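Local structure of biotin transporter BioY (Lactococcus lactis subsp. cremoris, 4DVE) at residues A73-G81 with N89-G97; A58-Y66 with L187-F197. The protein binds biotin within the membrane as the substrate-binding S component of an energy-coupling factor (ECF) type ABC transporter. All coordinates share one frame; numbering follows the deposited sequence.

Contact 1: residues A73-G81 with N89-G97. With BNG (nonyl beta-D-glucopyranoside), chain G.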
ATOM      1  N   ALA A  73      -8.554   7.588  -1.991  1.00 33.96           N
ATOM      2  CA  ALA A  73      -9.194   7.979  -3.220  1.00 34.66           C
ATOM      3  C   ALA A  73      -9.234   6.803  -4.191  1.00 33.69           C
ATOM      4  O   ALA A  73     -10.224   6.602  -4.894  1.00 34.02           O
ATOM      5  CB  ALA A  73      -8.494   9.201  -3.837  1.00 33.48           C
ATOM      6  N   PHE A  74      -8.129   6.064  -4.255  1.00 32.74           N
ATOM      7  CA  PHE A  74      -8.031   4.863  -5.078  1.00 33.01           C
ATOM      8  C   PHE A  74      -9.114   3.844  -4.652  1.00 34.27           C
ATOM      9  O   PHE A  74      -9.855   3.306  -5.474  1.00 34.14           O
ATOM     10  CB  PHE A  74      -6.612   4.260  -4.946  1.00 31.69           C
ATOM     11  CG  PHE A  74      -6.531   2.799  -5.282  1.00 31.84           C
ATOM     12  CD1 PHE A  74      -6.712   2.355  -6.582  1.00 33.28           C
ATOM     13  CD2 PHE A  74      -6.261   1.855  -4.297  1.00 31.67           C
ATOM     14  CE1 PHE A  74      -6.672   0.986  -6.893  1.00 32.67           C
ATOM     15  CE2 PHE A  74      -6.191   0.496  -4.616  1.00 32.28           C
ATOM     16  CZ  PHE A  74      -6.407   0.071  -5.901  1.00 32.42           C
ATOM     17  N   LEU A  75      -9.188   3.588  -3.354  1.00 32.16           N
ATOM     18  CA  LEU A  75     -10.133   2.614  -2.823  1.00 33.67           C
ATOM     19  C   LEU A  75     -11.581   3.062  -3.056  1.00 35.57           C
ATOM     20  O   LEU A  75     -12.441   2.239  -3.408  1.00 36.96           O
ATOM     21  CB  LEU A  75      -9.873   2.366  -1.323  1.00 33.33           C
ATOM     22  CG  LEU A  75      -8.561   1.690  -0.978  1.00 33.18           C
ATOM     23  CD1 LEU A  75      -8.338   1.635   0.548  1.00 35.38           C
ATOM     24  CD2 LEU A  75      -8.547   0.296  -1.564  1.00 33.52           C
ATOM     25  N   ALA A  76     -11.838   4.357  -2.864  1.00 35.00           N
ATOM     26  CA  ALA A  76     -13.153   4.932  -3.121  1.00 37.58           C
ATOM     27  C   ALA A  76     -13.580   4.702  -4.588  1.00 39.80           C
ATOM     28  O   ALA A  76     -14.736   4.344  -4.873  1.00 39.60           O
ATOM     29  CB  ALA A  76     -13.164   6.423  -2.765  1.00 35.16           C
ATOM     30  N   LEU A  77     -12.641   4.884  -5.514  1.00 38.65           N
ATOM     31  CA  LEU A  77     -12.913   4.619  -6.922  1.00 38.28           C
ATOM     32  C   LEU A  77     -13.321   3.161  -7.140  1.00 39.54           C
ATOM     33  O   LEU A  77     -14.253   2.872  -7.892  1.00 40.87           O
ATOM     34  CB  LEU A  77     -11.709   5.011  -7.791  1.00 37.99           C
ATOM     35  CG  LEU A  77     -11.457   6.513  -8.005  1.00 40.27           C
ATOM     36  CD1 LEU A  77     -10.272   6.726  -8.925  1.00 41.68           C
ATOM     37  CD2 LEU A  77     -12.665   7.233  -8.606  1.00 41.58           C
ATOM     38  N   ALA A  78     -12.635   2.243  -6.467  1.00 37.57           N
ATOM     39  CA  ALA A  78     -12.984   0.825  -6.554  1.00 39.72           C
ATOM     40  C   ALA A  78     -14.367   0.582  -5.947  1.00 40.73           C
ATOM     41  O   ALA A  78     -15.195  -0.127  -6.539  1.00 43.88           O
ATOM     42  CB  ALA A  78     -11.921  -0.046  -5.874  1.00 37.58           C
ATOM     43  N   LEU A  79     -14.637   1.217  -4.809  1.00 41.43           N
ATOM     44  CA  LEU A  79     -15.903   0.998  -4.105  1.00 43.87           C
ATOM     45  C   LEU A  79     -17.123   1.446  -4.900  1.00 47.36           C
ATOM     46  O   LEU A  79     -18.184   0.839  -4.813  1.00 46.76           O
ATOM     47  CB  LEU A  79     -15.891   1.676  -2.749  1.00 43.89           C
ATOM     48  CG  LEU A  79     -15.034   0.950  -1.716  1.00 45.46           C
ATOM     49  CD1 LEU A  79     -14.501   1.936  -0.674  1.00 44.76           C
ATOM     50  CD2 LEU A  79     -15.851  -0.180  -1.084  1.00 47.97           C
ATOM     51  N   ILE A  80     -16.985   2.525  -5.666  1.00 48.26           N
ATOM     52  CA  ILE A  80     -18.114   3.003  -6.439  1.00 49.74           C
ATOM     53  C   ILE A  80     -18.225   2.292  -7.780  1.00 48.83           C
ATOM     54  O   ILE A  80     -19.192   2.493  -8.483  1.00 50.59           O
ATOM     55  CB  ILE A  80     -18.089   4.531  -6.619  1.00 52.42           C
ATOM     56  CG1 ILE A  80     -16.950   4.969  -7.548  1.00 51.57           C
ATOM     57  CG2 ILE A  80     -17.953   5.201  -5.253  1.00 54.37           C
ATOM     58  CD1 ILE A  80     -16.719   6.465  -7.492  1.00 55.57           C
ATOM     59  N   GLY A  81     -17.235   1.482  -8.154  1.00 46.69           N
ATOM     60  CA  GLY A  81     -17.400   0.615  -9.316  1.00 47.07           C
ATOM     61  C   GLY A  81     -16.412   0.740 -10.451  1.00 46.10           C
ATOM     62  O   GLY A  81     -16.549   0.039 -11.437  1.00 47.49           O
ATOM     63  N   ASN A  89     -10.836  -5.128 -11.999  1.00 44.88           N
ATOM     64  CA  ASN A  89     -11.861  -5.466 -11.034  1.00 44.23           C
ATOM     65  C   ASN A  89     -12.253  -4.268 -10.180  1.00 42.16           C
ATOM     66  O   ASN A  89     -11.507  -3.291 -10.047  1.00 41.41           O
ATOM     67  CB  ASN A  89     -11.403  -6.633 -10.145  1.00 46.03           C
ATOM     68  CG  ASN A  89     -11.402  -7.961 -10.892  1.00 48.25           C
ATOM     69  OD1 ASN A  89     -12.437  -8.399 -11.361  1.00 50.95           O
ATOM     70  ND2 ASN A  89     -10.238  -8.588 -11.019  1.00 48.78           N
ATOM     71  N   GLY A  90     -13.440  -4.358  -9.597  1.00 41.44           N
ATOM     72  CA  GLY A  90     -13.928  -3.353  -8.685  1.00 42.58           C
ATOM     73  C   GLY A  90     -15.356  -3.623  -8.298  1.00 45.41           C
ATOM     74  O   GLY A  90     -15.873  -4.711  -8.539  1.00 46.83           O
ATOM     75  N   GLY A  91     -15.991  -2.616  -7.711  1.00 47.92           N
ATOM     76  CA  GLY A  91     -17.337  -2.749  -7.175  1.00 49.12           C
ATOM     77  C   GLY A  91     -17.274  -3.088  -5.699  1.00 48.92           C
ATOM     78  O   GLY A  91     -16.354  -3.794  -5.235  1.00 45.20           O
ATOM     79  N   ALA A  92     -18.270  -2.599  -4.973  1.00 49.69           N
ATOM     80  CA  ALA A  92     -18.309  -2.669  -3.533  1.00 52.71           C
ATOM     81  C   ALA A  92     -18.421  -4.117  -3.079  1.00 54.82           C
ATOM     82  O   ALA A  92     -17.777  -4.519  -2.111  1.00 55.64           O
ATOM     83  CB  ALA A  92     -19.458  -1.818  -2.991  1.00 55.97           C
ATOM     84  N   ALA A  93     -19.178  -4.925  -3.815  1.00 57.81           N
ATOM     85  CA  ALA A  93     -19.355  -6.341  -3.447  1.00 60.79           C
ATOM     86  C   ALA A  93     -18.028  -7.105  -3.449  1.00 58.97           C
ATOM     87  O   ALA A  93     -17.806  -7.942  -2.584  1.00 57.25           O
ATOM     88  CB  ALA A  93     -20.383  -7.024  -4.356  1.00 62.74           C
ATOM     89  N   SER A  94     -17.124  -6.798  -4.381  1.00 58.11           N
ATOM     90  CA  SER A  94     -15.808  -7.469  -4.398  1.00 59.41           C
ATOM     91  C   SER A  94     -14.993  -7.279  -3.095  1.00 54.01           C
ATOM     92  O   SER A  94     -14.084  -8.047  -2.835  1.00 55.79           O
ATOM     93  CB  SER A  94     -14.957  -6.989  -5.574  1.00 60.60           C
ATOM     94  OG  SER A  94     -14.463  -5.672  -5.332  1.00 56.38           O
ATOM     95  N   PHE A  95     -15.309  -6.255  -2.302  1.00 50.02           N
ATOM     96  CA  PHE A  95     -14.625  -6.017  -1.033  1.00 47.44           C
ATOM     97  C   PHE A  95     -15.031  -6.986   0.068  1.00 48.33           C
ATOM     98  O   PHE A  95     -14.365  -7.052   1.101  1.00 49.68           O
ATOM     99  CB  PHE A  95     -14.861  -4.578  -0.528  1.00 48.11           C
ATOM    100  CG  PHE A  95     -13.972  -3.550  -1.184  1.00 46.66           C
ATOM    101  CD1 PHE A  95     -14.221  -3.130  -2.490  1.00 46.65           C
ATOM    102  CD2 PHE A  95     -12.879  -3.025  -0.503  1.00 44.84           C
ATOM    103  CE1 PHE A  95     -13.388  -2.180  -3.095  1.00 47.05           C
ATOM    104  CE2 PHE A  95     -12.040  -2.094  -1.102  1.00 45.04           C
ATOM    105  CZ  PHE A  95     -12.299  -1.670  -2.396  1.00 45.47           C
ATOM    106  N   LEU A  96     -16.133  -7.700  -0.121  1.00 49.97           N
ATOM    107  CA  LEU A  96     -16.515  -8.759   0.805  1.00 53.39           C
ATOM    108  C   LEU A  96     -15.946 -10.103   0.373  1.00 50.84           C
ATOM    109  O   LEU A  96     -16.214 -11.110   1.018  1.00 50.92           O
ATOM    110  CB  LEU A  96     -18.050  -8.882   0.913  1.00 56.50           C
ATOM    111  CG  LEU A  96     -18.769  -7.723   1.595  1.00 59.86           C
ATOM    112  CD1 LEU A  96     -20.281  -7.964   1.618  1.00 63.00           C
ATOM    113  CD2 LEU A  96     -18.206  -7.519   2.996  1.00 60.49           C
ATOM    114  N   GLY A  97     -15.198 -10.129  -0.729  1.00 46.95           N
ATOM    115  CA  GLY A  97     -14.669 -11.378  -1.255  1.00 44.37           C
ATOM    116  C   GLY A  97     -13.373 -11.806  -0.557  1.00 39.79           C
ATOM    117  O   GLY A  97     -12.970 -11.232   0.465  1.00 35.08           O
TER
HETATM  118  C1  BNG G 204     -16.846  -2.675 -15.060  0.50 55.24           C
HETATM  119  C2  BNG G 204     -16.180  -3.823 -15.806  0.50 55.52           C
HETATM  120  C3  BNG G 204     -16.342  -5.135 -15.048  0.50 55.91           C
HETATM  121  C4  BNG G 204     -15.952  -4.971 -13.584  0.50 55.84           C
HETATM  122  C5  BNG G 204     -16.632  -3.753 -12.970  0.50 54.99           C
HETATM  123  C6  BNG G 204     -16.182  -3.545 -11.529  0.50 54.55           C
HETATM  124  C1' BNG G 204     -17.528  -0.436 -15.380  0.50 52.02           C
HETATM  125  C2' BNG G 204     -16.936   0.934 -15.687  0.50 52.73           C
HETATM  126  C3' BNG G 204     -15.902   0.844 -16.804  0.50 53.69           C
HETATM  127  C4' BNG G 204     -15.656   2.211 -17.431  0.50 54.89           C
HETATM  128  C5' BNG G 204     -14.445   2.177 -18.356  0.50 53.58           C
HETATM  129  C6' BNG G 204     -13.149   2.313 -17.565  0.50 54.53           C
HETATM  130  C7' BNG G 204     -11.997   1.617 -18.280  0.50 57.26           C
HETATM  131  C8' BNG G 204     -12.477   0.941 -19.559  0.50 60.27           C
HETATM  132  C9' BNG G 204     -13.146   1.938 -20.481  0.50 61.45           C
HETATM  133  O1  BNG G 204     -16.596  -1.451 -15.747  0.50 52.38           O
HETATM  134  O2  BNG G 204     -16.764  -3.950 -17.108  0.50 60.14           O
HETATM  135  O3  BNG G 204     -15.522  -6.140 -15.652  0.50 55.53           O
HETATM  136  O4  BNG G 204     -16.328  -6.146 -12.855  0.50 55.16           O
HETATM  137  O5  BNG G 204     -16.315  -2.595 -13.739  0.50 55.95           O
HETATM  138  O6  BNG G 204     -17.059  -2.615 -10.885  0.50 54.79           O
HETATM  139  O   HOH W   1     -20.172  -0.723  -6.183  1.00 64.74           O
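The phenyl ring of F95 carries the side-chain packing: CD2 of L79 stands over the centre of one face, 3.7 Å from the centroid and 14° off the ring normal, a CH-pi contact, while the two side chains cross at about a right angle. A78, small enough to admit the ring's edge, puts CB near the ring plane, 3.8 Å from F95 CE1. A chi1 of -81° sets the ring anti to the F95 carbonyl carbon and turns it onto the helix. Beside this packing, G91 N donates to A78 O (2.9 Å, N-H...O angle 147°), and a water receives a hydrogen bond from A92 N and gives one to L79 O. These carbonyls belong to the last turn of helix 52-80, which ends in a Schellman motif at G81; positive phi there, as at G91, would jam a beta carbon against the preceding carbonyl oxygen. G81 O in turn accepts a 2.8 Å hydrogen bond from O6 of the nonyl glucoside. Further out, S94 OG donates to G91 O at 2.7 Å, in the carbonyl plane, linking the loop to the 3-10 turn. R103, a biotin-pocket residue, hydrogen-bonds S94 OG through NH1 and makes a cation-pi contact with F95.

Contact 2: residues A58-Y66 with L187-F197. With BNG (nonyl beta-D-glucopyranoside), chain F.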
ATOM      1  N   ALA A  58       3.060   5.236  -0.767  1.00 32.90           N
ATOM      2  CA  ALA A  58       2.248   6.441  -0.538  1.00 32.95           C
ATOM      3  C   ALA A  58       2.596   7.184   0.757  1.00 34.32           C
ATOM      4  O   ALA A  58       2.763   8.415   0.749  1.00 30.85           O
ATOM      5  CB  ALA A  58       0.759   6.084  -0.563  1.00 29.88           C
ATOM      6  N   GLY A  59       2.662   6.448   1.865  1.00 31.77           N
ATOM      7  CA  GLY A  59       3.017   7.031   3.178  1.00 32.11           C
ATOM      8  C   GLY A  59       4.451   7.528   3.302  1.00 33.12           C
ATOM      9  O   GLY A  59       4.725   8.490   4.026  1.00 32.65           O
ATOM     10  N   GLY A  60       5.384   6.888   2.595  1.00 35.68           N
ATOM     11  CA  GLY A  60       6.777   7.305   2.615  1.00 35.05           C
ATOM     12  C   GLY A  60       7.048   8.538   1.772  1.00 35.43           C
ATOM     13  O   GLY A  60       8.085   9.198   1.946  1.00 34.20           O
ATOM     14  N   LEU A  61       6.144   8.829   0.840  1.00 35.03           N
ATOM     15  CA  LEU A  61       6.257  10.038   0.013  1.00 37.03           C
ATOM     16  C   LEU A  61       5.446  11.195   0.552  1.00 35.99           C
ATOM     17  O   LEU A  61       5.944  12.307   0.641  1.00 37.95           O
ATOM     18  CB  LEU A  61       5.865   9.768  -1.438  1.00 39.02           C
ATOM     19  CG  LEU A  61       6.906   8.973  -2.224  1.00 42.17           C
ATOM     20  CD1 LEU A  61       6.372   8.517  -3.592  1.00 42.33           C
ATOM     21  CD2 LEU A  61       8.198   9.783  -2.316  1.00 41.08           C
ATOM     22  N   LEU A  62       4.197  10.931   0.915  1.00 33.66           N
ATOM     23  CA  LEU A  62       3.256  11.985   1.198  1.00 32.73           C
ATOM     24  C   LEU A  62       2.889  12.058   2.653  1.00 33.67           C
ATOM     25  O   LEU A  62       2.049  12.871   3.041  1.00 32.12           O
ATOM     26  CB  LEU A  62       2.007  11.774   0.326  1.00 32.97           C
ATOM     27  CG  LEU A  62       2.268  11.968  -1.183  1.00 38.13           C
ATOM     28  CD1 LEU A  62       1.014  11.759  -2.017  1.00 40.51           C
ATOM     29  CD2 LEU A  62       2.902  13.333  -1.488  1.00 38.21           C
ATOM     30  N   GLY A  63       3.472  11.164   3.465  1.00 33.53           N
ATOM     31  CA  GLY A  63       3.243  11.187   4.908  1.00 32.90           C
ATOM     32  C   GLY A  63       1.909  10.611   5.307  1.00 32.98           C
ATOM     33  O   GLY A  63       1.160  10.099   4.454  1.00 30.81           O
ATOM     34  N   PRO A  64       1.614  10.648   6.623  1.00 33.93           N
ATOM     35  CA  PRO A  64       0.477   9.876   7.119  1.00 34.71           C
ATOM     36  C   PRO A  64      -0.886  10.449   6.746  1.00 35.96           C
ATOM     37  O   PRO A  64      -1.871   9.710   6.757  1.00 37.45           O
ATOM     38  CB  PRO A  64       0.677   9.891   8.636  1.00 36.27           C
ATOM     39  CG  PRO A  64       1.449  11.171   8.884  1.00 36.65           C
ATOM     40  CD  PRO A  64       2.385  11.266   7.718  1.00 35.06           C
ATOM     41  N   LYS A  65      -0.956  11.731   6.407  1.00 36.62           N
ATOM     42  CA  LYS A  65      -2.239  12.349   6.016  1.00 38.61           C
ATOM     43  C   LYS A  65      -2.519  12.176   4.518  1.00 34.85           C
ATOM     44  O   LYS A  65      -3.463  11.471   4.122  1.00 34.70           O
ATOM     45  CB  LYS A  65      -2.274  13.833   6.409  1.00 42.04           C
ATOM     46  CG  LYS A  65      -3.568  14.554   6.020  1.00 43.96           C
ATOM     47  CD  LYS A  65      -3.609  15.990   6.560  1.00 46.97           C
ATOM     48  CE  LYS A  65      -5.006  16.566   6.316  1.00 52.26           C
ATOM     49  NZ  LYS A  65      -5.193  18.001   6.664  1.00 54.18           N
ATOM     50  N   TYR A  66      -1.674  12.790   3.704  1.00 35.53           N
ATOM     51  CA  TYR A  66      -1.856  12.802   2.250  1.00 34.20           C
ATOM     52  C   TYR A  66      -1.600  11.452   1.600  1.00 32.53           C
ATOM     53  O   TYR A  66      -2.235  11.122   0.599  1.00 31.38           O
ATOM     54  CB  TYR A  66      -1.048  13.933   1.613  1.00 35.03           C
ATOM     55  CG  TYR A  66      -1.554  15.279   2.101  1.00 38.07           C
ATOM     56  CD1 TYR A  66      -2.799  15.772   1.717  1.00 41.69           C
ATOM     57  CD2 TYR A  66      -0.818  16.023   2.998  1.00 40.57           C
ATOM     58  CE1 TYR A  66      -3.275  16.986   2.211  1.00 43.38           C
ATOM     59  CE2 TYR A  66      -1.288  17.212   3.508  1.00 42.48           C
ATOM     60  CZ  TYR A  66      -2.509  17.689   3.113  1.00 44.67           C
ATOM     61  OH  TYR A  66      -2.906  18.902   3.641  1.00 50.66           O
ATOM     62  N   LEU A 187      13.360   9.705  -4.668  1.00 48.52           N
ATOM     63  CA  LEU A 187      12.409  10.792  -4.896  1.00 48.95           C
ATOM     64  C   LEU A 187      12.501  11.895  -3.840  1.00 50.62           C
ATOM     65  O   LEU A 187      12.334  13.062  -4.170  1.00 50.06           O
ATOM     66  CB  LEU A 187      10.979  10.300  -5.004  1.00 46.57           C
ATOM     67  CG  LEU A 187      10.654   9.539  -6.286  1.00 48.08           C
ATOM     68  CD1 LEU A 187       9.224   9.017  -6.170  1.00 42.99           C
ATOM     69  CD2 LEU A 187      10.846  10.367  -7.565  1.00 47.46           C
ATOM     70  N   ARG A 188      12.786  11.520  -2.591  1.00 49.42           N
ATOM     71  CA  ARG A 188      12.883  12.475  -1.513  1.00 51.62           C
ATOM     72  C   ARG A 188      14.201  13.245  -1.433  1.00 58.18           C
ATOM     73  O   ARG A 188      14.219  14.313  -0.853  1.00 54.66           O
ATOM     74  CB  ARG A 188      12.769  11.792  -0.176  1.00 49.84           C
ATOM     75  CG  ARG A 188      11.367  11.473   0.322  1.00 51.19           C
ATOM     76  CD  ARG A 188      11.495  11.429   1.841  1.00 53.85           C
ATOM     77  NE  ARG A 188      10.806  10.311   2.300  1.00 56.03           N
ATOM     78  CZ  ARG A 188      11.321   9.178   2.768  1.00 51.76           C
ATOM     79  NH1 ARG A 188      12.616   8.956   3.027  1.00 50.85           N
ATOM     80  NH2 ARG A 188      10.447   8.265   3.021  1.00 42.04           N
ATOM     81  N   LYS A 189      15.294  12.661  -1.927  1.00 62.45           N
ATOM     82  CA  LYS A 189      16.636  13.145  -1.617  1.00 72.04           C
ATOM     83  C   LYS A 189      16.778  14.589  -2.097  1.00 78.59           C
ATOM     84  O   LYS A 189      17.442  15.402  -1.459  1.00 78.09           O
ATOM     85  CB  LYS A 189      17.720  12.197  -2.171  1.00 75.25           C
ATOM     86  CG  LYS A 189      18.641  12.747  -3.241  1.00 81.37           C
ATOM     87  CD  LYS A 189      19.686  11.718  -3.653  1.00 86.64           C
ATOM     88  CE  LYS A 189      20.684  11.439  -2.533  1.00 92.60           C
ATOM     89  NZ  LYS A 189      21.988  10.919  -3.041  1.00 96.56           N
ATOM     90  N   GLN A 190      16.138  14.888  -3.221  1.00 84.02           N
ATOM     91  CA  GLN A 190      15.673  16.238  -3.504  1.00 95.41           C
ATOM     92  C   GLN A 190      14.231  16.086  -4.031  1.00 96.96           C
ATOM     93  O   GLN A 190      13.985  15.224  -4.875  1.00 98.97           O
ATOM     94  CB  GLN A 190      16.608  16.962  -4.488  1.00103.55           C
ATOM     95  CG  GLN A 190      16.544  16.515  -5.948  1.00111.07           C
ATOM     96  CD  GLN A 190      15.638  17.389  -6.807  1.00116.51           C
ATOM     97  OE1 GLN A 190      14.669  17.974  -6.319  1.00117.35           O
ATOM     98  NE2 GLN A 190      15.956  17.486  -8.095  1.00119.41           N
ATOM     99  N   GLY A 191      13.277  16.896  -3.561  1.00 91.05           N
ATOM    100  CA  GLY A 191      13.539  18.089  -2.752  1.00 88.18           C
ATOM    101  C   GLY A 191      13.165  17.988  -1.281  1.00 78.59           C
ATOM    102  O   GLY A 191      14.026  17.639  -0.442  1.00 76.40           O
ATOM    103  N   GLY A 192      11.900  18.260  -0.945  1.00 63.67           N
ATOM    104  CA  GLY A 192      10.758  18.304  -1.891  1.00 61.44           C
ATOM    105  C   GLY A 192       9.513  17.602  -1.292  1.00 55.93           C
ATOM    106  O   GLY A 192       8.378  17.948  -1.590  1.00 56.34           O
ATOM    107  N   PHE A 193       9.747  16.621  -0.432  1.00 46.93           N
ATOM    108  CA  PHE A 193       8.668  15.911   0.269  1.00 45.01           C
ATOM    109  C   PHE A 193       8.740  16.146   1.759  1.00 43.42           C
ATOM    110  O   PHE A 193       7.961  15.595   2.533  1.00 41.29           O
ATOM    111  CB  PHE A 193       8.753  14.442  -0.094  1.00 44.47           C
ATOM    112  CG  PHE A 193       8.373  14.191  -1.511  1.00 43.83           C
ATOM    113  CD1 PHE A 193       9.332  14.189  -2.512  1.00 47.13           C
ATOM    114  CD2 PHE A 193       7.053  14.061  -1.855  1.00 42.56           C
ATOM    115  CE1 PHE A 193       8.967  13.986  -3.831  1.00 47.07           C
ATOM    116  CE2 PHE A 193       6.677  13.860  -3.169  1.00 44.20           C
ATOM    117  CZ  PHE A 193       7.639  13.830  -4.163  1.00 45.97           C
ATOM    118  N   GLU A 194       9.669  17.021   2.127  1.00 42.33           N
ATOM    119  CA  GLU A 194       9.981  17.374   3.497  1.00 46.22           C
ATOM    120  C   GLU A 194       8.767  17.963   4.232  1.00 45.41           C
ATOM    121  O   GLU A 194       8.588  17.726   5.436  1.00 43.01           O
ATOM    122  CB  GLU A 194      11.178  18.351   3.452  1.00 52.91           C
ATOM    123  CG  GLU A 194      11.280  19.386   4.543  1.00 58.00           C
ATOM    124  CD  GLU A 194      10.248  20.490   4.478  1.00 56.02           C
ATOM    125  OE1 GLU A 194       9.968  21.054   3.397  1.00 57.52           O
ATOM    126  OE2 GLU A 194       9.714  20.807   5.564  1.00 58.80           O
ATOM    127  N   LEU A 195       7.923  18.694   3.499  1.00 42.71           N
ATOM    128  CA  LEU A 195       6.703  19.294   4.044  1.00 43.69           C
ATOM    129  C   LEU A 195       5.849  18.233   4.766  1.00 42.75           C
ATOM    130  O   LEU A 195       5.268  18.518   5.816  1.00 41.70           O
ATOM    131  CB  LEU A 195       5.862  19.927   2.913  1.00 43.89           C
ATOM    132  CG  LEU A 195       4.548  20.675   3.221  1.00 45.58           C
ATOM    133  CD1 LEU A 195       4.769  21.794   4.233  1.00 44.46           C
ATOM    134  CD2 LEU A 195       3.867  21.219   1.948  1.00 43.89           C
ATOM    135  N   TYR A 196       5.780  17.024   4.199  1.00 39.67           N
ATOM    136  CA  TYR A 196       4.858  15.994   4.706  1.00 38.77           C
ATOM    137  C   TYR A 196       5.341  15.290   5.973  1.00 39.19           C
ATOM    138  O   TYR A 196       4.582  14.526   6.572  1.00 41.55           O
ATOM    139  CB  TYR A 196       4.508  14.987   3.583  1.00 37.39           C
ATOM    140  CG  TYR A 196       4.078  15.734   2.343  1.00 37.35           C
ATOM    141  CD1 TYR A 196       2.969  16.576   2.364  1.00 37.25           C
ATOM    142  CD2 TYR A 196       4.872  15.739   1.201  1.00 39.42           C
ATOM    143  CE1 TYR A 196       2.633  17.353   1.254  1.00 37.75           C
ATOM    144  CE2 TYR A 196       4.550  16.522   0.093  1.00 41.25           C
ATOM    145  CZ  TYR A 196       3.423  17.318   0.110  1.00 38.67           C
ATOM    146  OH  TYR A 196       3.105  18.092  -1.010  1.00 41.08           O
ATOM    147  N   PHE A 197       6.600  15.508   6.354  1.00 40.44           N
ATOM    148  CA  PHE A 197       7.193  14.843   7.519  1.00 43.58           C
ATOM    149  C   PHE A 197       7.621  15.814   8.608  1.00 46.87           C
ATOM    150  O   PHE A 197       8.316  15.432   9.541  1.00 49.43           O
ATOM    151  CB  PHE A 197       8.372  13.965   7.071  1.00 42.94           C
ATOM    152  CG  PHE A 197       7.952  12.897   6.139  1.00 39.49           C
ATOM    153  CD1 PHE A 197       7.350  11.743   6.638  1.00 39.76           C
ATOM    154  CD2 PHE A 197       8.025  13.074   4.771  1.00 37.88           C
ATOM    155  CE1 PHE A 197       6.891  10.768   5.790  1.00 35.66           C
ATOM    156  CE2 PHE A 197       7.570  12.083   3.912  1.00 37.42           C
ATOM    157  CZ  PHE A 197       7.006  10.926   4.434  1.00 35.40           C
TER
HETATM  158  C1  BNG F 203      -2.019  12.361  11.494  0.75 74.38           C
HETATM  159  C2  BNG F 203      -0.714  13.145  11.439  0.75 77.15           C
HETATM  160  C3  BNG F 203       0.301  12.582  12.427  0.75 77.13           C
HETATM  161  C4  BNG F 203      -0.318  12.409  13.809  0.75 77.93           C
HETATM  162  C5  BNG F 203      -1.648  11.670  13.720  0.75 78.31           C
HETATM  163  C6  BNG F 203      -2.305  11.564  15.092  0.75 81.30           C
HETATM  164  C1' BNG F 203      -4.109  12.130  10.415  0.75 66.06           C
HETATM  165  C2' BNG F 203      -4.299  11.902   8.920  0.75 62.49           C
HETATM  166  C3' BNG F 203      -5.775  11.739   8.577  0.75 61.87           C
HETATM  167  C4' BNG F 203      -5.973  10.663   7.516  0.75 59.85           C
HETATM  168  C5' BNG F 203      -7.031  11.084   6.503  0.75 59.22           C
HETATM  169  C6' BNG F 203      -8.008   9.947   6.228  0.75 62.64           C
HETATM  170  C7' BNG F 203      -8.410   9.915   4.759  0.75 61.41           C
HETATM  171  C8' BNG F 203      -9.528   8.907   4.520  0.75 60.63           C
HETATM  172  C9' BNG F 203      -9.830   8.772   3.044  0.75 56.16           C
HETATM  173  O1  BNG F 203      -2.975  12.969  10.627  0.75 70.32           O
HETATM  174  O2  BNG F 203      -0.175  13.083  10.114  0.75 78.39           O
HETATM  175  O3  BNG F 203       1.423  13.469  12.515  0.75 67.50           O
HETATM  176  O4  BNG F 203       0.581  11.673  14.646  0.75 84.49           O
HETATM  177  O5  BNG F 203      -2.519  12.363  12.829  0.75 78.05           O
HETATM  178  O6  BNG F 203      -3.640  12.077  15.023  0.75 83.01           O
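The F193 ring has L61 CD2 over one face, 4.3 Å from its centroid and 3° off the normal, L62 CD2 at its edge, and Y22 of helix 13-33 stacked with it. L62 CD2 also lies over a face of the Y196 ring, and G59 O at the edge of the F197 ring, near its plane. Here the C-terminal tail, after leaving helix 170-189, folds back in a 3-10 turn against a kink in helix 52-80. G63 suits the kink: its phi is positive (77°), and a beta carbon would clash with Y196 O. P64, lacking an N-H, leaves G60 O without its usual helical donor, and R188 takes that place. With CG beside its backbone N, the R188 chain bends at chi3 and brings NE and NH2 side-on to G60 O; R188 NH2 is also salt-bridged to E131. A leucine in place of R188 would probably leave G60 O and E131 without these donors. Y196 OH hydrogen-bonds T19, and Y66 CD2 lies 3.9 Å from Y196 CD1, the two side chains crossing at about a right angle. G60 O lies 3.0 Å from R188 NE, nearly in line with the carbonyl, and 2.8 Å from R188 NH2 at a C=O...N angle of 126°.

How the contacts relate
Both contacts use helix 52-80. Contact 2 engages its kinked early turns and contact 1 its C-terminal end; their centres are 27 Å apart, and their nearest atoms, about 8 Å apart, do not touch. Along the chain, the residues of contact 1 fall within the 120 that separate the two segments of contact 2. Contact 1 borders the biotin site: the side chain of F95 lies about 8 Å from the ligand, and R103, which S94 and F95 meet, lines its pocket. Contact 2 instead ties the chain's C-terminal tail to helix 52-80. Separate nonyl glucosides lie against the two contacts, one at G81, G90 and G91, another at P64 and K65.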